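PDB 3F2E: SIRV coat protein from Sulfolobus islandicus rudivirus 1 variant YNP, which probably forms the coat that packages the double-stranded DNA of a rod-shaped archaeal virus, its C-terminal domain folding as a four-helix bundle. Local coordinates for residues 40-45 with 50-55; 33-38 with 75-80; 20-25 with 70-75. All coordinates share one frame; numbering follows the deposited sequence. Where two conformers were deposited one is given.

Interaction 1. Residues 40-45 with 50-55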
# COMPACT_ATOMS: atom_id res chain seq x y z
N ALA A 40 5.28 3.66 -0.83
CA ALA A 40 6.69 3.59 -1.24
C ALA A 40 7.42 4.92 -1.06
O ALA A 40 8.54 4.95 -0.55
CB ALA A 40 6.80 3.10 -2.69
N ARG A 41 6.77 6.01 -1.46
CA ARG A 41 7.36 7.35 -1.30
C ARG A 41 7.58 7.69 0.18
O ARG A 41 8.61 8.27 0.54
CB ARG A 41 6.49 8.42 -1.96
CG ARG A 41 6.78 8.59 -3.44
CD ARG A 41 6.49 10.02 -3.87
NE ARG A 41 5.09 10.34 -3.65
CZ ARG A 41 4.15 10.24 -4.58
NH1 ARG A 41 2.90 10.55 -4.30
NH2 ARG A 41 4.47 9.85 -5.81
N ALA A 42 6.61 7.34 1.02
CA ALA A 42 6.74 7.57 2.46
C ALA A 42 7.90 6.78 3.04
O ALA A 42 8.68 7.30 3.84
CB ALA A 42 5.44 7.21 3.17
N LEU A 43 8.02 5.51 2.66
CA LEU A 43 9.12 4.67 3.13
C LEU A 43 10.47 5.27 2.72
O LEU A 43 11.41 5.34 3.53
CB LEU A 43 8.99 3.25 2.58
CG LEU A 43 10.19 2.32 2.82
CD1 LEU A 43 10.51 2.20 4.31
CD2 LEU A 43 9.93 0.96 2.20
N ASN A 44 10.56 5.70 1.47
CA ASN A 44 11.80 6.27 0.95
C ASN A 44 12.21 7.54 1.70
O ASN A 44 13.39 7.74 2.01
CB ASN A 44 11.68 6.58 -0.54
CG ASN A 44 12.89 7.32 -1.08
OD1 ASN A 44 12.85 8.53 -1.32
ND2 ASN A 44 13.99 6.59 -1.28
N ARG A 45 11.23 8.39 1.98
CA ARG A 45 11.50 9.67 2.62
C ARG A 45 11.72 9.53 4.13
O ARG A 45 12.66 10.12 4.67
CB ARG A 45 10.37 10.66 2.34
CG ARG A 45 10.72 12.10 2.69
CD ARG A 45 11.90 12.61 1.85
NE ARG A 45 11.52 12.87 0.46
CZ ARG A 45 12.28 13.55 -0.39
NH1 ARG A 45 13.45 14.04 -0.00
NH2 ARG A 45 11.87 13.75 -1.64
N PRO A 50 7.90 5.19 13.88
CA PRO A 50 6.51 5.59 14.15
C PRO A 50 5.96 6.63 13.14
O PRO A 50 4.76 6.62 12.88
CB PRO A 50 6.58 6.17 15.56
CG PRO A 50 7.71 5.39 16.21
CD PRO A 50 8.73 5.25 15.10
N ALA A 51 6.81 7.50 12.59
CA ALA A 51 6.31 8.45 11.60
C ALA A 51 5.76 7.73 10.36
O ALA A 51 4.68 8.06 9.86
CB ALA A 51 7.39 9.47 11.22
N LEU A 52 6.50 6.75 9.87
CA LEU A 52 6.06 5.97 8.71
C LEU A 52 4.77 5.22 9.05
O LEU A 52 3.85 5.18 8.23
CB LEU A 52 7.15 4.98 8.28
CG LEU A 52 6.78 4.06 7.12
CD1 LEU A 52 6.49 4.86 5.86
CD2 LEU A 52 7.90 3.05 6.88
N VAL A 53 4.70 4.63 10.24
CA VAL A 53 3.49 3.92 10.68
C VAL A 53 2.28 4.86 10.76
O VAL A 53 1.17 4.49 10.37
CB VAL A 53 3.73 3.18 12.02
CG1 VAL A 53 2.43 2.57 12.55
CG2 VAL A 53 4.81 2.11 11.84
N ASN A 54 2.49 6.09 11.26
CA ASN A 54 1.44 7.11 11.22
C ASN A 54 0.94 7.32 9.80
O ASN A 54 -0.27 7.29 9.54
CB ASN A 54 1.96 8.45 11.77
CG ASN A 54 1.99 8.51 13.29
OD1 ASN A 54 2.88 9.13 13.88
ND2 ASN A 54 1.03 7.86 13.93
N MET A 55 1.87 7.55 8.88
CA MET A 55 1.52 7.81 7.48
C MET A 55 0.74 6.65 6.88
O MET A 55 -0.29 6.85 6.23
CB MET A 55 2.79 8.09 6.67
CG MET A 55 2.57 8.63 5.27
SD MET A 55 1.80 10.28 5.25
CE MET A 55 0.30 9.86 4.40
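The helical segments 40-45 and 50-55, on which Ala42 and Leu52 face each other, run nearly antiparallel at 166°, with their axes 9.8 Å apart at closest approach. The backbones come nearest at this pair, where the CA of Ala42 lies 6.5 Å from the CA of Leu52. No hydrogen bond joins the two segments, and the side chains that meet are all apolar.

Leu52 is the buried residue of the group. Its CG stands anti to the backbone N (chi1 177°), which carries both methyls across to helix 29-46. The two branches do different work. CD1 presses on the backbone between Ala42 and Leu43, with Leu52 CD1 3.6 Å from Leu43 N. The same methyl also meets the side chain of Ala42, with CD1 3.7 Å from Ala42 CB. The other branch meets a side chain, as Leu52 CD2 packs 3.8 Å from Leu43 CD1. The two leucines cross at a slant, each giving one methyl.

Ala42 points at the partner helix, and its small CB is shared. On one side it touches Leu52, and one turn further along it meets Met55, whose CG is 3.8 Å from Ala42 CB. It is this methylene of Met55 that touches, and the chain bends beyond it at chi2 (65°). Met55 is exposed, so this part of the contact lies at the surface of the domain.

Ala42 also lies beside a bound citrate, probably from the crystallisation liquor, which accepts a hydrogen bond from NE of Arg41. The contact joins the end of helix 29-46 to the start of helix 50-67 across a short connection, an antiparallel helical hairpin of the four-helix bundle.

Interaction 2. Residues 33-38 with 75-80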
# COMPACT_ATOMS: atom_id res chain seq x y z
N GLN A 33 -2.73 0.84 -6.90
CA GLN A 33 -1.48 1.36 -7.45
C GLN A 33 -1.16 2.72 -6.83
O GLN A 33 -0.01 3.00 -6.49
CB GLN A 33 -1.54 1.45 -8.97
CG GLN A 33 -1.57 0.10 -9.68
CD GLN A 33 -0.23 -0.64 -9.63
OE1 GLN A 33 0.73 -0.19 -9.01
NE2 GLN A 33 -0.18 -1.80 -10.31
N GLY A 34 -2.18 3.56 -6.66
CA GLY A 34 -2.00 4.87 -6.04
C GLY A 34 -1.59 4.78 -4.58
O GLY A 34 -0.64 5.44 -4.14
N PHE A 35 -2.31 3.95 -3.82
CA PHE A 35 -1.96 3.68 -2.43
C PHE A 35 -0.52 3.18 -2.33
O PHE A 35 0.27 3.66 -1.51
CB PHE A 35 -2.92 2.65 -1.84
CG PHE A 35 -2.54 2.17 -0.46
CD1 PHE A 35 -2.89 2.90 0.66
CD2 PHE A 35 -1.86 0.96 -0.29
CE1 PHE A 35 -2.55 2.45 1.94
CE2 PHE A 35 -1.52 0.51 0.97
CZ PHE A 35 -1.86 1.25 2.09
N GLY A 36 -0.17 2.20 -3.16
CA GLY A 36 1.16 1.62 -3.13
C GLY A 36 2.27 2.63 -3.38
O GLY A 36 3.29 2.63 -2.70
N LEU A 37 2.07 3.50 -4.37
CA LEU A 37 3.06 4.54 -4.67
C LEU A 37 3.26 5.49 -3.48
O LEU A 37 4.39 5.88 -3.16
CB LEU A 37 2.64 5.33 -5.92
CG LEU A 37 3.59 6.45 -6.32
CD1 LEU A 37 5.02 5.95 -6.46
CD2 LEU A 37 3.12 7.12 -7.61
N LYS A 38 2.16 5.85 -2.83
CA LYS A 38 2.25 6.72 -1.66
C LYS A 38 2.99 6.04 -0.50
O LYS A 38 3.78 6.68 0.20
CB LYS A 38 0.86 7.21 -1.23
CG LYS A 38 0.22 8.18 -2.22
CD LYS A 38 -1.08 8.77 -1.66
CE LYS A 38 -1.77 9.64 -2.69
NZ LYS A 38 -0.90 10.77 -3.12
N ASP A 75 -3.43 -4.13 3.39
CA ASP A 75 -2.41 -4.78 4.22
C ASP A 75 -1.42 -5.57 3.35
O ASP A 75 -0.21 -5.50 3.55
CB ASP A 75 -3.05 -5.72 5.24
CG ASP A 75 -3.71 -4.99 6.40
OD1 ASP A 75 -3.55 -3.75 6.50
OD2 ASP A 75 -4.38 -5.66 7.21
N ALA A 76 -1.95 -6.32 2.39
CA ALA A 76 -1.10 -7.12 1.50
C ALA A 76 -0.15 -6.26 0.66
O ALA A 76 1.02 -6.61 0.46
CB ALA A 76 -1.96 -8.00 0.61
N VAL A 77 -0.65 -5.13 0.17
CA VAL A 77 0.17 -4.18 -0.58
C VAL A 77 1.25 -3.56 0.32
O VAL A 77 2.41 -3.43 -0.07
CB VAL A 77 -0.71 -3.07 -1.22
CG1 VAL A 77 0.14 -1.92 -1.74
CG2 VAL A 77 -1.57 -3.67 -2.34
N THR A 78 0.86 -3.18 1.54
CA THR A 78 1.82 -2.64 2.50
C THR A 78 2.93 -3.66 2.76
O THR A 78 4.12 -3.33 2.81
CB THR A 78 1.13 -2.25 3.82
OG1 THR A 78 0.08 -1.31 3.55
CG2 THR A 78 2.14 -1.64 4.79
N ASP A 79 2.53 -4.92 2.90
CA ASP A 79 3.48 -5.99 3.18
C ASP A 79 4.51 -6.20 2.07
O ASP A 79 5.70 -6.37 2.34
CB ASP A 79 2.74 -7.30 3.43
CG ASP A 79 3.70 -8.44 3.72
OD1 ASP A 79 4.28 -8.46 4.83
OD2 ASP A 79 3.89 -9.31 2.84
N ILE A 80 4.06 -6.20 0.82
CA ILE A 80 4.97 -6.50 -0.29
C ILE A 80 5.94 -5.34 -0.53
O ILE A 80 7.06 -5.53 -0.99
CB ILE A 80 4.21 -6.93 -1.58
CG1 ILE A 80 5.14 -7.71 -2.51
CG2 ILE A 80 3.58 -5.73 -2.28
CD1 ILE A 80 4.41 -8.49 -3.60
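This is a buried, mainly apolar helix-helix contact that also takes in the hydroxyl of Thr78. It lies close to the centre of the domain, where Phe35 and Gly36 of helix 29-46 meet Val77 and Thr78 of helix 71-82. The short segments run in roughly the same direction, crossing at -40° with their axes 9.9 Å apart.

Phe35 presents the edge of its ring. Val77 CG1 lies near the ring plane, 3.8 Å from Phe35 CD2. Further round the same edge, Thr78 OG1 is 3.5 Å from Phe35 CZ. The Thr78 hydroxyl makes no hydrogen bond to the ring. With chi1 at -57°, OG1 can meet this edge and still hydrogen-bond to Leu74 O, one turn back in its own helix. That bond satisfies the buried polar atom.

Val77 CG1 serves both neighbours. Besides the ring, it rests on the backbone at Gly36, 3.9 Å from Gly36 CA. With no side chain at Gly36, the methyl can settle directly against the main chain. This is also the closest backbone pairing of the segments, the CA of Gly36 and the CA of Val77 being 6.4 Å apart.

Leu59, Lys60 and Tyr63 of helix 50-67 also pack against Phe35, the rings of Tyr63 and Phe35 meeting edge to face. The contact forms part of the buried core of the four-helix bundle.

Interaction 3. Residues 20-25 with 70-75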
# COMPACT_ATOMS: atom_id res chain seq x y z
N SER A 20 -3.15 -9.66 -8.57
CA SER A 20 -3.34 -10.97 -9.19
C SER A 20 -3.89 -11.99 -8.19
O SER A 20 -4.82 -12.74 -8.50
CB SER A 20 -2.03 -11.47 -9.78
OG SER A 20 -1.70 -10.77 -10.97
N GLN A 21 -3.30 -12.03 -7.00
CA GLN A 21 -3.75 -12.93 -5.95
C GLN A 21 -5.23 -12.73 -5.64
O GLN A 21 -5.95 -13.69 -5.36
CB GLN A 21 -2.93 -12.73 -4.68
CG GLN A 21 -1.43 -12.97 -4.85
CD GLN A 21 -0.65 -12.53 -3.63
OE1 GLN A 21 -1.22 -12.22 -2.57
NE2 GLN A 21 0.67 -12.51 -3.76
N TYR A 22 -5.69 -11.48 -5.69
CA TYR A 22 -7.06 -11.16 -5.30
C TYR A 22 -8.03 -11.03 -6.48
O TYR A 22 -9.23 -10.79 -6.28
CB TYR A 22 -7.09 -9.89 -4.42
CG TYR A 22 -6.58 -10.16 -3.02
CD1 TYR A 22 -5.22 -10.14 -2.73
CD2 TYR A 22 -7.46 -10.50 -2.00
CE1 TYR A 22 -4.75 -10.43 -1.44
CE2 TYR A 22 -7.01 -10.79 -0.72
CZ TYR A 22 -5.66 -10.75 -0.45
OH TYR A 22 -5.22 -11.05 0.82
N GLY A 23 -7.52 -11.21 -7.69
CA GLY A 23 -8.37 -11.18 -8.87
C GLY A 23 -8.91 -9.79 -9.21
O GLY A 23 -9.98 -9.65 -9.79
N ILE A 24 -8.15 -8.76 -8.86
CA ILE A 24 -8.59 -7.39 -9.08
C ILE A 24 -8.13 -6.86 -10.44
O ILE A 24 -6.94 -6.79 -10.72
CB ILE A 24 -8.13 -6.47 -7.93
CG1 ILE A 24 -8.82 -6.89 -6.63
CG2 ILE A 24 -8.42 -5.00 -8.25
CD1 ILE A 24 -8.22 -6.28 -5.37
N THR A 25 -9.10 -6.52 -11.30
CA THR A 25 -8.82 -5.90 -12.59
C THR A 25 -9.75 -4.71 -12.80
O THR A 25 -10.60 -4.41 -11.96
CB THR A 25 -8.96 -6.89 -13.78
OG1 THR A 25 -10.29 -7.41 -13.80
CG2 THR A 25 -7.96 -8.05 -13.66
N ASN A 70 -10.39 -2.29 -0.08
CA ASN A 70 -10.45 -3.51 0.72
C ASN A 70 -9.28 -3.53 1.71
O ASN A 70 -8.12 -3.53 1.30
CB ASN A 70 -10.38 -4.71 -0.24
CG ASN A 70 -10.48 -6.05 0.47
OD1 ASN A 70 -9.86 -6.27 1.51
ND2 ASN A 70 -11.24 -6.98 -0.12
N PRO A 71 -9.57 -3.55 3.02
CA PRO A 71 -8.51 -3.46 4.04
C PRO A 71 -7.50 -4.61 3.95
O PRO A 71 -6.30 -4.40 4.19
CB PRO A 71 -9.27 -3.53 5.37
CG PRO A 71 -10.68 -3.18 5.04
CD PRO A 71 -10.92 -3.63 3.63
N THR A 72 -7.98 -5.80 3.62
CA THR A 72 -7.09 -6.96 3.50
C THR A 72 -6.09 -6.75 2.37
O THR A 72 -4.90 -7.06 2.51
CB THR A 72 -7.89 -8.26 3.27
OG1 THR A 72 -8.85 -8.41 4.33
CG2 THR A 72 -6.95 -9.46 3.25
N VAL A 73 -6.57 -6.20 1.25
CA VAL A 73 -5.70 -5.91 0.12
C VAL A 73 -4.70 -4.79 0.45
O VAL A 73 -3.54 -4.87 0.06
CB VAL A 73 -6.50 -5.56 -1.15
CG1 VAL A 73 -5.58 -5.29 -2.32
CG2 VAL A 73 -7.47 -6.71 -1.48
N LEU A 74 -5.14 -3.76 1.17
CA LEU A 74 -4.22 -2.70 1.57
C LEU A 74 -3.10 -3.23 2.46
O LEU A 74 -1.94 -2.84 2.30
CB LEU A 74 -4.94 -1.55 2.28
CG LEU A 74 -5.94 -0.73 1.47
CD1 LEU A 74 -6.56 0.33 2.36
CD2 LEU A 74 -5.30 -0.09 0.24
N ASP A 75 -3.43 -4.13 3.39
CA ASP A 75 -2.41 -4.78 4.22
C ASP A 75 -1.42 -5.57 3.35
O ASP A 75 -0.21 -5.50 3.55
CB ASP A 75 -3.05 -5.72 5.24
CG ASP A 75 -3.71 -4.99 6.40
OD1 ASP A 75 -3.55 -3.75 6.50
OD2 ASP A 75 -4.38 -5.66 7.21
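The contacts between segments 20-25 and 70-75 are of three kinds: a CH-pi contact of Val73 on the Tyr22 ring, apolar packing beside it, and a methyl against a hydroxyl. In the CH-pi contact, Val73 CG2 sits over one face of the ring, 4.0 Å from the centroid of Tyr22 and 19° off the ring normal. It is displaced toward the CD2 side, where Val73 CG2 is 3.8 Å from Tyr22 CD2. Tyr22 has CG anti to its carbonyl carbon (chi1 -74°), and this swings the ring toward helix 71-82. The two side chains lie alongside, pointing opposite ways.

The apolar packing adds Ile24. It meets Val73 tip to tip, with Ile24 CD1 4.0 Å from Val73 CG2. The same methyl therefore touches both, the ring and the isoleucine end reaching it from different directions.

Thr72 brings its methyl to the phenol end, with Thr72 CG2 3.4 Å from Tyr22 OH. This is not a hydrogen bond. The side chains of Tyr22 and Thr72 run roughly perpendicular.

Polar bonds act within each segment. Asn70 is the N-cap of helix 71-82. Its OD1 accepts weak bonds from the backbone N of Thr72, at 2.9 Å, and from the backbone N of Val73. Gly23, with a positive phi of 70°, is the first residue to leave helical geometry, in a Schellman motif, after which the chain turns to present Ile24. Tyr32 of helix 29-46 touches both Ile24 and Val73, and its OH bonds to Asn70 N.

No hydrogen bond or salt bridge crosses between the segments. The end of one helix and the start of another are thus joined by CH-pi and van der Waals contacts, one of them against the phenol oxygen, with Val73 buried and Tyr22 and Thr72 exposed.

How the interactions relate
The segments of interactions 2 and 3 interleave along the chain, and interaction 1 lies within the span of each. Interaction 2 sits near the centre of the chain. Interactions 1 and 3 lie on opposite sides of that centre, their own centres about 21 Å apart. Interactions 1 and 2 share helix 29-46, with centres about 12 Å apart. Interactions 2 and 3 share helix 71-82 and Asp75, and they touch where Phe35 CE2 lies 3.6 Å from Leu74 O. Together the three contacts involve all four helices. Interaction 1 joins successive helices, while interactions 2 and 3 tie sequence-distant parts of this coat-protein domain into one compact bundle.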